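Side-chain contacts in carboxylase (Deinococcus radiodurans, PDB 5H80), which probably carboxylates carrier-bound biotin at the expense of ATP, as the biotin carboxylase part of a single-chain bacterial carboxylase: residues P136-L141 with Q292-R297; V240-D245 with G285-L290; L252-C257 with P273-A278; E268-P273 with H325-E330. All blocks are in the same frame, centred on the assembly; numbering follows the deposited sequence. Where two conformers were deposited one is given.

Interaction 1: residues P136-L141 with Q292-R297; sequences PDTLDL and QEVKYR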
# COMPACT_ATOMS: atom_id res chain seq x y z
N PRO A 136 5.48 -11.53 -31.70
CA PRO A 136 5.38 -12.97 -31.84
C PRO A 136 6.66 -13.79 -32.09
O PRO A 136 6.78 -14.85 -31.48
CB PRO A 136 4.39 -13.13 -33.01
CG PRO A 136 3.55 -11.87 -32.96
CD PRO A 136 4.52 -10.82 -32.60
N ASP A 137 7.59 -13.28 -32.89
CA ASP A 137 8.90 -13.92 -33.15
C ASP A 137 9.71 -14.08 -31.84
O ASP A 137 10.40 -15.05 -31.62
CB ASP A 137 9.72 -13.08 -34.11
CG ASP A 137 9.25 -13.20 -35.53
OD1 ASP A 137 8.54 -14.15 -35.89
OD2 ASP A 137 9.59 -12.30 -36.28
N THR A 138 9.56 -13.09 -30.96
CA THR A 138 10.19 -13.16 -29.62
C THR A 138 9.47 -14.17 -28.76
O THR A 138 10.11 -14.84 -27.97
CB THR A 138 10.14 -11.76 -28.97
OG1 THR A 138 10.93 -10.86 -29.71
CG2 THR A 138 10.74 -11.82 -27.49
N LEU A 139 8.10 -14.26 -28.82
CA LEU A 139 7.32 -15.27 -28.13
C LEU A 139 7.79 -16.71 -28.58
O LEU A 139 7.90 -17.69 -27.78
CB LEU A 139 5.80 -15.11 -28.37
CG LEU A 139 5.08 -13.79 -27.90
CD1 LEU A 139 3.58 -13.86 -28.09
CD2 LEU A 139 5.36 -13.56 -26.43
N ASP A 140 8.02 -16.81 -29.88
CA ASP A 140 8.43 -18.13 -30.45
C ASP A 140 9.78 -18.52 -29.93
O ASP A 140 10.01 -19.66 -29.52
CB ASP A 140 8.48 -18.12 -31.98
CG ASP A 140 7.13 -18.43 -32.63
OD1 ASP A 140 6.31 -19.19 -32.03
OD2 ASP A 140 6.91 -17.89 -33.73
N LEU A 141 10.68 -17.56 -29.95
CA LEU A 141 12.01 -17.75 -29.42
C LEU A 141 12.05 -18.10 -27.92
O LEU A 141 12.59 -19.14 -27.54
CB LEU A 141 12.83 -16.55 -29.72
CG LEU A 141 14.40 -16.75 -29.84
CD1 LEU A 141 15.12 -15.51 -30.37
CD2 LEU A 141 15.03 -17.20 -28.51
N GLN A 292 18.03 -6.97 -24.93
CA GLN A 292 18.60 -6.03 -25.93
C GLN A 292 18.77 -6.79 -27.29
O GLN A 292 18.36 -6.25 -28.30
CB GLN A 292 19.89 -5.36 -25.52
CG GLN A 292 20.55 -4.52 -26.60
CD GLN A 292 19.92 -3.14 -26.71
OE1 GLN A 292 19.04 -2.76 -25.94
NE2 GLN A 292 20.40 -2.36 -27.67
N GLU A 293 19.21 -8.02 -27.23
CA GLU A 293 19.46 -8.81 -28.46
C GLU A 293 18.19 -9.00 -29.28
O GLU A 293 18.25 -8.94 -30.55
CB GLU A 293 20.12 -10.17 -28.22
CG GLU A 293 20.85 -10.71 -29.46
CD GLU A 293 22.00 -9.81 -29.95
OE1 GLU A 293 22.62 -9.05 -29.13
OE2 GLU A 293 22.28 -9.83 -31.18
N VAL A 294 17.04 -9.21 -28.61
CA VAL A 294 15.70 -9.22 -29.32
C VAL A 294 14.93 -7.90 -29.45
O VAL A 294 13.83 -7.89 -30.01
CB VAL A 294 14.78 -10.27 -28.77
CG1 VAL A 294 15.51 -11.62 -28.69
CG2 VAL A 294 14.24 -9.90 -27.32
N LYS A 295 15.54 -6.76 -29.05
CA LYS A 295 14.83 -5.48 -29.13
C LYS A 295 13.51 -5.54 -28.37
O LYS A 295 12.43 -5.20 -28.86
CB LYS A 295 14.60 -5.10 -30.62
CG LYS A 295 15.93 -5.12 -31.39
CD LYS A 295 16.97 -4.16 -30.84
CE LYS A 295 16.46 -2.73 -30.86
NZ LYS A 295 17.60 -1.81 -30.63
N TYR A 296 13.62 -5.99 -27.11
CA TYR A 296 12.40 -6.34 -26.38
C TYR A 296 11.49 -5.15 -26.21
O TYR A 296 11.95 -4.09 -26.04
CB TYR A 296 12.76 -6.99 -25.01
CG TYR A 296 11.71 -7.79 -24.37
CD1 TYR A 296 11.56 -9.18 -24.64
CD2 TYR A 296 10.78 -7.21 -23.56
CE1 TYR A 296 10.57 -9.97 -24.00
CE2 TYR A 296 9.76 -7.94 -22.96
CZ TYR A 296 9.57 -9.32 -23.19
OH TYR A 296 8.63 -10.05 -22.64
N ARG A 297 10.17 -5.44 -26.34
CA ARG A 297 9.11 -4.49 -26.06
C ARG A 297 8.12 -5.12 -25.07
O ARG A 297 7.78 -6.30 -25.13
CB ARG A 297 8.41 -3.96 -27.35
CG ARG A 297 7.47 -2.70 -27.10
CD ARG A 297 6.79 -2.23 -28.38
NE ARG A 297 7.72 -1.82 -29.42
CZ ARG A 297 7.98 -0.58 -29.83
NH1 ARG A 297 8.89 -0.41 -30.83
NH2 ARG A 297 7.41 0.51 -29.28
O HOH W 1 11.23 -8.52 -28.82
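Thr138 and Val294 bring the two segments together, burying more surface than any other pair here, with Leu141 and Tyr296 widening the patch on the two sides. Helix 136-142 presents Thr138 to the end of helix 277-293, and the CA atoms of Thr138 and Val294 lie 6.8 Å apart. The two branches of the threonine divide the work. With OG1 beside the backbone N (chi1 -64°), the methyl CG2 stands anti to that N and reaches Val294 CG2 at 4.0 Å; it also meets Tyr296 CE1 at 4.0 Å, approaching the ring obliquely. Tyr296 crosses the threonine at about a right angle, and Val294 CG2 sits in plane at the edge of the tyrosine ring. The hydroxyl OG1 turns to polar company: it is hydrogen-bonded to Asp135 OD1, and one water donates both to it and to Val294 O, the latter at 2.9 Å. This bridge occupies a carbonyl at the helix end. One turn further along helix 136-142, Leu141 CD1 packs more loosely on Val294 CG1 at 4.3 Å. Phe142 of the same helix touches both Val294 and Tyr296, whose OH is held by Leu299 O. An Asp140-Arg122 salt bridge ties helix 136-142 to helix 118-126. Lys295, with positive phi, closes helix 277-293 as the C-prime residue of a Schellman motif, in which Tyr296 N bonds to Ala291 O and Lys295 N to Gln292 O at 3.0 Å. A helix end finished in this way is thus packed on a helix that follows the parallel sheet of the biotin carboxylase N-terminal part.

Interaction 2: residues V240-D245 with G285-L290; sequences VQVAGD and GAALQL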
# COMPACT_ATOMS: atom_id res chain seq x y z
N VAL A 240 15.15 -11.61 -12.90
CA VAL A 240 15.31 -10.17 -13.16
C VAL A 240 14.16 -9.63 -13.93
O VAL A 240 13.81 -10.15 -14.96
CB VAL A 240 16.65 -9.84 -13.91
CG1 VAL A 240 16.65 -8.43 -14.28
CG2 VAL A 240 17.88 -10.26 -13.13
N GLN A 241 13.51 -8.53 -13.45
CA GLN A 241 12.47 -7.86 -14.18
C GLN A 241 13.03 -6.90 -15.20
O GLN A 241 13.79 -5.94 -14.80
CB GLN A 241 11.63 -7.04 -13.15
CG GLN A 241 10.51 -6.31 -13.79
CD GLN A 241 9.36 -7.27 -14.29
OE1 GLN A 241 8.72 -7.92 -13.52
NE2 GLN A 241 9.28 -7.45 -15.67
N VAL A 242 12.69 -7.17 -16.46
CA VAL A 242 12.93 -6.31 -17.59
C VAL A 242 11.74 -5.60 -18.18
O VAL A 242 10.59 -6.00 -18.15
CB VAL A 242 13.73 -7.07 -18.68
CG1 VAL A 242 13.93 -6.28 -19.95
CG2 VAL A 242 15.09 -7.49 -18.10
N ALA A 243 12.07 -4.46 -18.74
CA ALA A 243 11.18 -3.70 -19.56
C ALA A 243 11.92 -3.17 -20.75
O ALA A 243 13.07 -2.66 -20.64
CB ALA A 243 10.54 -2.47 -18.76
N GLY A 244 11.19 -2.99 -21.82
CA GLY A 244 11.67 -2.38 -23.07
C GLY A 244 10.68 -1.67 -23.92
O GLY A 244 9.46 -1.89 -23.85
N ASP A 245 11.17 -0.81 -24.79
CA ASP A 245 10.26 -0.06 -25.69
C ASP A 245 10.52 -0.40 -27.15
O ASP A 245 10.14 0.33 -28.09
CB ASP A 245 10.33 1.38 -25.36
CG ASP A 245 11.68 1.97 -25.63
OD1 ASP A 245 12.63 1.29 -26.26
OD2 ASP A 245 11.89 3.08 -25.13
N GLY A 285 22.96 -7.80 -15.83
CA GLY A 285 23.70 -7.63 -17.09
C GLY A 285 23.30 -8.74 -18.08
O GLY A 285 23.07 -8.39 -19.25
N ALA A 286 23.32 -9.98 -17.62
CA ALA A 286 22.83 -11.13 -18.43
C ALA A 286 21.42 -10.93 -18.97
O ALA A 286 21.15 -11.04 -20.18
CB ALA A 286 22.88 -12.47 -17.67
N ALA A 287 20.47 -10.51 -18.06
CA ALA A 287 19.14 -10.26 -18.47
C ALA A 287 19.01 -9.11 -19.50
O ALA A 287 18.28 -9.19 -20.48
CB ALA A 287 18.33 -10.02 -17.17
N LEU A 288 19.71 -8.00 -19.29
CA LEU A 288 19.77 -6.92 -20.22
C LEU A 288 20.33 -7.26 -21.63
O LEU A 288 19.74 -6.82 -22.59
CB LEU A 288 20.50 -5.74 -19.62
CG LEU A 288 19.84 -4.96 -18.42
CD1 LEU A 288 20.81 -3.94 -17.90
CD2 LEU A 288 18.44 -4.35 -18.80
N GLN A 289 21.34 -8.13 -21.71
CA GLN A 289 21.93 -8.69 -22.98
C GLN A 289 20.90 -9.53 -23.75
O GLN A 289 20.67 -9.21 -24.87
CB GLN A 289 23.10 -9.62 -22.69
CG GLN A 289 24.37 -8.94 -22.21
CD GLN A 289 25.49 -9.93 -22.05
OE1 GLN A 289 25.70 -10.55 -20.95
NE2 GLN A 289 26.11 -10.24 -23.19
N LEU A 290 20.19 -10.42 -23.09
CA LEU A 290 19.13 -11.21 -23.68
C LEU A 290 18.04 -10.31 -24.26
O LEU A 290 17.58 -10.46 -25.38
CB LEU A 290 18.54 -12.12 -22.63
CG LEU A 290 19.52 -13.19 -22.23
CD1 LEU A 290 19.04 -13.89 -20.99
CD2 LEU A 290 19.76 -14.18 -23.37
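The methyl of Ala287 settles into the notch between Val240 and Val242, two residues on the same face of strand 236-245. All three CB atoms are directed across the interface, the valines from the strand and the alanine from helix 277-293. The closer of the two neighbours is Val240: its CB and its CG1 both stand 3.7 Å from Ala287 CB, and CG2 is only slightly farther off, so the whole branched end of the valine is laid against one methyl. With CG1 anti to the backbone N (chi1 172°), that branch lies beside the strand carbonyl and leans along the strand toward Val242. Val242 has the same rotamer and completes the other wall of the notch, with CG2 4.2 Å from Ala287 CB. The small alanine lets the backbones draw near, the CA atoms of Val240 and Ala287 being 6.5 Å apart. Every side chain that meets across this buried contact is apolar. Gln241 points to the other face of the strand, where its NE2 donates to Val242 O at 3.2 Å from a position tilted 31° out of the carbonyl plane, and its OE1 takes a hydrogen bond from Arg255 NH1. Strand 236-245 runs between strands 249-256 and 299-306 of the antiparallel sheet. Helix 277-293 spans all three: Leu288 touches Val249 and His251 on one flank, Ala286 and Leu290 reach Phe304 and Phe302 on the other, and Ala287 rests on the strand in the middle.

Interaction 3: residues L252-C257 with P273-A278; sequences LWERDC and PHLPQA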
# COMPACT_ATOMS: atom_id res chain seq x y z
N LEU A 252 14.06 -3.43 -13.46
CA LEU A 252 13.56 -3.15 -12.04
C LEU A 252 14.23 -4.11 -11.03
O LEU A 252 13.55 -4.64 -10.12
CB LEU A 252 12.04 -3.08 -11.92
CG LEU A 252 11.29 -1.90 -12.49
CD1 LEU A 252 11.87 -0.56 -11.97
CD2 LEU A 252 11.33 -2.04 -13.95
N TRP A 253 15.54 -4.43 -11.21
CA TRP A 253 16.30 -5.27 -10.33
C TRP A 253 15.71 -6.69 -10.26
O TRP A 253 15.07 -7.15 -11.21
CB TRP A 253 16.47 -4.60 -8.89
CG TRP A 253 17.22 -3.26 -9.05
CD1 TRP A 253 18.56 -3.05 -9.06
CD2 TRP A 253 16.60 -1.98 -9.09
NE1 TRP A 253 18.82 -1.71 -9.15
CE2 TRP A 253 17.64 -1.02 -9.20
CE3 TRP A 253 15.24 -1.54 -9.11
CZ2 TRP A 253 17.37 0.37 -9.25
CZ3 TRP A 253 14.99 -0.12 -9.21
CH2 TRP A 253 16.03 0.76 -9.21
N GLU A 254 15.82 -7.33 -9.11
CA GLU A 254 15.57 -8.73 -8.96
C GLU A 254 14.47 -9.11 -8.02
O GLU A 254 14.10 -8.37 -7.08
CB GLU A 254 16.84 -9.49 -8.60
CG GLU A 254 17.32 -9.60 -7.17
CD GLU A 254 17.74 -8.27 -6.50
OE1 GLU A 254 17.95 -7.30 -7.25
OE2 GLU A 254 17.86 -8.35 -5.28
N ARG A 255 14.11 -10.40 -8.07
CA ARG A 255 13.23 -11.06 -7.08
C ARG A 255 13.74 -12.45 -6.81
O ARG A 255 14.41 -13.03 -7.71
CB ARG A 255 11.80 -11.24 -7.61
CG ARG A 255 10.94 -10.05 -7.83
CD ARG A 255 9.60 -10.30 -8.50
NE ARG A 255 9.65 -10.77 -9.88
CZ ARG A 255 9.43 -10.04 -10.95
NH1 ARG A 255 9.17 -8.71 -10.89
NH2 ARG A 255 9.46 -10.62 -12.12
N ASP A 256 13.53 -12.93 -5.58
CA ASP A 256 13.96 -14.25 -5.18
C ASP A 256 12.74 -15.03 -4.83
O ASP A 256 11.99 -14.68 -3.89
CB ASP A 256 14.92 -14.21 -4.08
CG ASP A 256 15.56 -15.57 -3.72
OD1 ASP A 256 14.84 -16.52 -3.39
OD2 ASP A 256 16.83 -15.54 -3.75
N CYS A 257 12.61 -16.12 -5.53
CA CYS A 257 11.43 -16.99 -5.43
C CYS A 257 11.88 -18.43 -5.06
O CYS A 257 11.31 -19.43 -5.57
CB CYS A 257 10.71 -17.06 -6.72
SG CYS A 257 10.29 -15.43 -7.44
N PRO A 273 17.25 -11.42 -0.63
CA PRO A 273 18.02 -11.21 0.66
C PRO A 273 19.42 -11.67 0.62
O PRO A 273 19.72 -12.73 0.02
CB PRO A 273 17.16 -11.84 1.73
CG PRO A 273 15.83 -12.15 1.10
CD PRO A 273 15.99 -12.18 -0.40
N HIS A 274 20.37 -10.87 1.17
CA HIS A 274 21.74 -11.35 1.38
C HIS A 274 22.44 -11.66 0.05
O HIS A 274 22.98 -12.78 -0.10
CB HIS A 274 21.77 -12.58 2.32
CG HIS A 274 21.23 -12.31 3.66
ND1 HIS A 274 21.62 -11.20 4.38
CD2 HIS A 274 20.27 -12.93 4.40
CE1 HIS A 274 20.97 -11.18 5.53
NE2 HIS A 274 20.09 -12.16 5.53
N LEU A 275 22.15 -10.87 -0.98
CA LEU A 275 22.75 -11.00 -2.28
C LEU A 275 23.87 -10.01 -2.52
O LEU A 275 23.65 -8.76 -2.59
CB LEU A 275 21.70 -10.77 -3.34
CG LEU A 275 22.10 -11.12 -4.84
CD1 LEU A 275 22.50 -12.58 -5.09
CD2 LEU A 275 21.08 -10.67 -5.86
N PRO A 276 25.08 -10.50 -2.75
CA PRO A 276 26.15 -9.53 -2.98
C PRO A 276 25.95 -8.74 -4.29
O PRO A 276 25.51 -9.32 -5.36
CB PRO A 276 27.39 -10.39 -3.18
CG PRO A 276 27.07 -11.61 -2.43
CD PRO A 276 25.62 -11.87 -2.83
N GLN A 277 26.24 -7.45 -4.25
CA GLN A 277 26.08 -6.60 -5.42
C GLN A 277 26.73 -7.10 -6.71
O GLN A 277 26.19 -6.90 -7.75
CB GLN A 277 26.52 -5.16 -5.20
CG GLN A 277 26.21 -4.22 -6.25
CD GLN A 277 24.71 -4.14 -6.65
OE1 GLN A 277 24.41 -4.27 -7.81
NE2 GLN A 277 23.82 -3.82 -5.71
N ALA A 278 27.93 -7.63 -6.59
CA ALA A 278 28.65 -8.18 -7.75
C ALA A 278 27.74 -9.25 -8.41
O ALA A 278 27.67 -9.26 -9.70
CB ALA A 278 29.96 -8.81 -7.25
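The loop that leads into helix 277-293 lies along strand 249-256 of the antiparallel sheet in the ATP-binding part, with Leu275 against Glu254 and Pro273 against Asp256. Glu254 and Leu275 approach from opposite directions. The Leu275 methyl CD2 ends against the flank of the glutamate, 4.0 Å from Glu254 OE2 and 4.1 Å from its CG. A bend at chi2 (-65°) folds the carboxylate back so that its aliphatic stem and one oxygen both meet the methyl. That carboxylate is buried but well supplied: Ala272 N donates to OE2, and Arg280 of helix 277-293 forms a salt bridge with OE1, which probably keeps it charged. Two residues along the strand, Asp256 CB meets Pro273 CD at 4.3 Å, a looser touch. The carboxylate of Asp256 takes a hydrogen bond with Thr258 OG1 and a salt bridge with Arg236. Arg236 also donates to Pro273 O, so that one guanidinium serves both segments. Leu275 rests in addition on Ile238 of strand 236-245, and Pro276, just beyond it, is the N-cap residue of helix 277-293; the loop thereby bridges strand 249-256, its neighbour 236-245 and the start of the helix.

Interaction 4: residues E268-P273 with H325-E330; sequences EFAPAP and HTVTEE. With EDO (1,2-ethanediol), chain G.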
# COMPACT_ATOMS: atom_id res chain seq x y z
N GLU A 268 7.84 -14.84 -2.31
CA GLU A 268 8.69 -14.19 -3.33
C GLU A 268 9.16 -12.89 -2.71
O GLU A 268 8.35 -12.07 -2.33
CB GLU A 268 7.86 -14.02 -4.61
CG GLU A 268 7.41 -15.41 -5.16
CD GLU A 268 6.05 -15.43 -5.80
OE1 GLU A 268 5.07 -14.96 -5.19
OE2 GLU A 268 6.00 -15.94 -6.93
N PHE A 269 10.47 -12.65 -2.75
CA PHE A 269 11.13 -11.51 -2.08
C PHE A 269 11.73 -10.47 -3.09
O PHE A 269 12.24 -10.81 -4.12
CB PHE A 269 12.19 -12.03 -1.15
CG PHE A 269 11.70 -12.81 -0.08
CD1 PHE A 269 11.59 -12.27 1.18
CD2 PHE A 269 11.34 -14.14 -0.24
CE1 PHE A 269 11.19 -13.02 2.22
CE2 PHE A 269 10.95 -14.91 0.86
CZ PHE A 269 10.79 -14.32 2.06
N ALA A 270 11.62 -9.14 -2.85
CA ALA A 270 12.29 -8.14 -3.71
C ALA A 270 12.80 -7.11 -2.60
O ALA A 270 11.96 -6.56 -1.80
CB ALA A 270 11.46 -7.54 -4.76
N PRO A 271 14.11 -6.95 -2.44
CA PRO A 271 15.19 -7.60 -3.12
C PRO A 271 15.37 -9.03 -2.75
O PRO A 271 14.78 -9.59 -1.82
CB PRO A 271 16.42 -6.83 -2.62
CG PRO A 271 16.05 -6.42 -1.22
CD PRO A 271 14.59 -6.13 -1.27
N ALA A 272 16.25 -9.69 -3.50
CA ALA A 272 16.82 -10.92 -3.02
C ALA A 272 17.64 -10.77 -1.73
O ALA A 272 18.65 -10.05 -1.82
CB ALA A 272 17.71 -11.51 -4.12
N PRO A 273 17.25 -11.42 -0.63
CA PRO A 273 18.02 -11.21 0.66
C PRO A 273 19.42 -11.67 0.62
O PRO A 273 19.72 -12.73 0.02
CB PRO A 273 17.16 -11.84 1.73
CG PRO A 273 15.83 -12.15 1.10
CD PRO A 273 15.99 -12.18 -0.40
N HIS A 325 4.94 -9.82 -9.95
CA HIS A 325 5.33 -8.50 -10.41
C HIS A 325 4.95 -7.56 -9.21
O HIS A 325 5.68 -6.58 -9.02
CB HIS A 325 4.55 -8.08 -11.64
CG HIS A 325 3.10 -7.76 -11.37
ND1 HIS A 325 2.11 -8.71 -11.26
CD2 HIS A 325 2.49 -6.56 -11.10
CE1 HIS A 325 0.93 -8.12 -10.98
NE2 HIS A 325 1.14 -6.81 -10.89
N THR A 326 3.95 -8.00 -8.45
CA THR A 326 3.52 -7.15 -7.26
C THR A 326 4.66 -6.76 -6.26
O THR A 326 4.71 -5.55 -5.73
CB THR A 326 2.50 -7.88 -6.44
OG1 THR A 326 3.10 -9.09 -6.04
CG2 THR A 326 1.20 -8.14 -7.27
N VAL A 327 5.54 -7.65 -5.91
CA VAL A 327 6.63 -7.32 -4.93
C VAL A 327 7.62 -6.26 -5.40
O VAL A 327 8.05 -5.39 -4.63
CB VAL A 327 7.43 -8.54 -4.40
CG1 VAL A 327 6.77 -9.21 -3.24
CG2 VAL A 327 7.72 -9.58 -5.48
N THR A 328 7.95 -6.29 -6.70
CA THR A 328 8.77 -5.33 -7.29
C THR A 328 8.08 -4.00 -7.29
O THR A 328 8.69 -3.00 -7.00
CB THR A 328 9.02 -5.74 -8.77
OG1 THR A 328 9.78 -6.95 -8.78
CG2 THR A 328 9.75 -4.69 -9.56
N GLU A 329 6.79 -4.01 -7.63
CA GLU A 329 5.97 -2.76 -7.57
C GLU A 329 6.11 -2.12 -6.21
O GLU A 329 6.33 -0.90 -6.13
CB GLU A 329 4.48 -3.13 -7.89
CG GLU A 329 4.29 -3.44 -9.38
CD GLU A 329 2.79 -3.44 -9.80
OE1 GLU A 329 1.94 -3.72 -8.94
OE2 GLU A 329 2.49 -3.14 -10.94
N GLU A 330 5.90 -2.82 -5.13
CA GLU A 330 5.87 -2.18 -3.81
C GLU A 330 7.30 -1.82 -3.33
O GLU A 330 7.49 -0.72 -2.68
CB GLU A 330 5.11 -3.08 -2.84
CG GLU A 330 3.60 -3.32 -3.05
CD GLU A 330 2.88 -2.11 -3.22
OE1 GLU A 330 3.00 -1.22 -2.33
OE2 GLU A 330 2.29 -1.92 -4.25
C1 EDO G . 1.32 -0.11 -6.89
O1 EDO G . 2.42 0.15 -6.01
C2 EDO G . 1.48 0.41 -8.28
O2 EDO G . 1.76 1.81 -8.05
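A buried seam between the end of strand 264-270 and helix 325-332 is closed by Ala270 and the carbonyl of Glu268 meeting Val327 and Thr328. Strand and helix run almost in the same direction, their short axes 7.7 Å apart at an angle of 27°. The methyl of Ala270 abuts the helix backbone, 4.0 Å from Val327 O and 4.2 Å from Thr328 N, and its CB is also 4.2 Å from Val327 CB. Val327 was modelled in two conformers, so the approach of its CG1 to Glu268 O, 3.4 Å in one of them, is doubtful in detail. The Glu268 side chain forms a salt bridge with Arg372 and takes a hydrogen bond from Gln370 NE2, so its buried charge is met from the adjacent strand 367-374. Thr328 OG1 is likewise engaged, by Arg255 NH1. After Ala270 a cis peptide bond leads to Pro271, and the chain turns off from the helix. Farther along the helix, Glu330 OE2 accepts a hydrogen bond from O1 of an ethanediol at 2.7 Å and forms a salt bridge with Arg403; the ethanediol, probably from the crystallisation liquor, also bonds Arg430 of the second subunit. A helix laid on one face of an antiparallel sheet makes a two-layer packing, here of helix 325-332 on the sheet that strand 264-270 shares with strands 367-374 and 421-429.

From the N terminus, helix 136-142 opens the longest loop, which interaction 1 closes at the end of helix 277-293 some 150 residues later. Inside it, interaction 2 joins strand 236-245 to the same helix, and within that shorter loop interaction 3 joins neighbouring strand 249-256 to the approach to the helix. Interaction 4 crosses the other three: it starts at strand 264-270, before the helix, and ends on helix 325-332 beyond it. Interactions 3 and 4 share Pro273, and Asp256 O bonds Phe269 N between them. Helix 277-293 thus links the N-terminal part to one antiparallel sheet, while interaction 4 reaches the other.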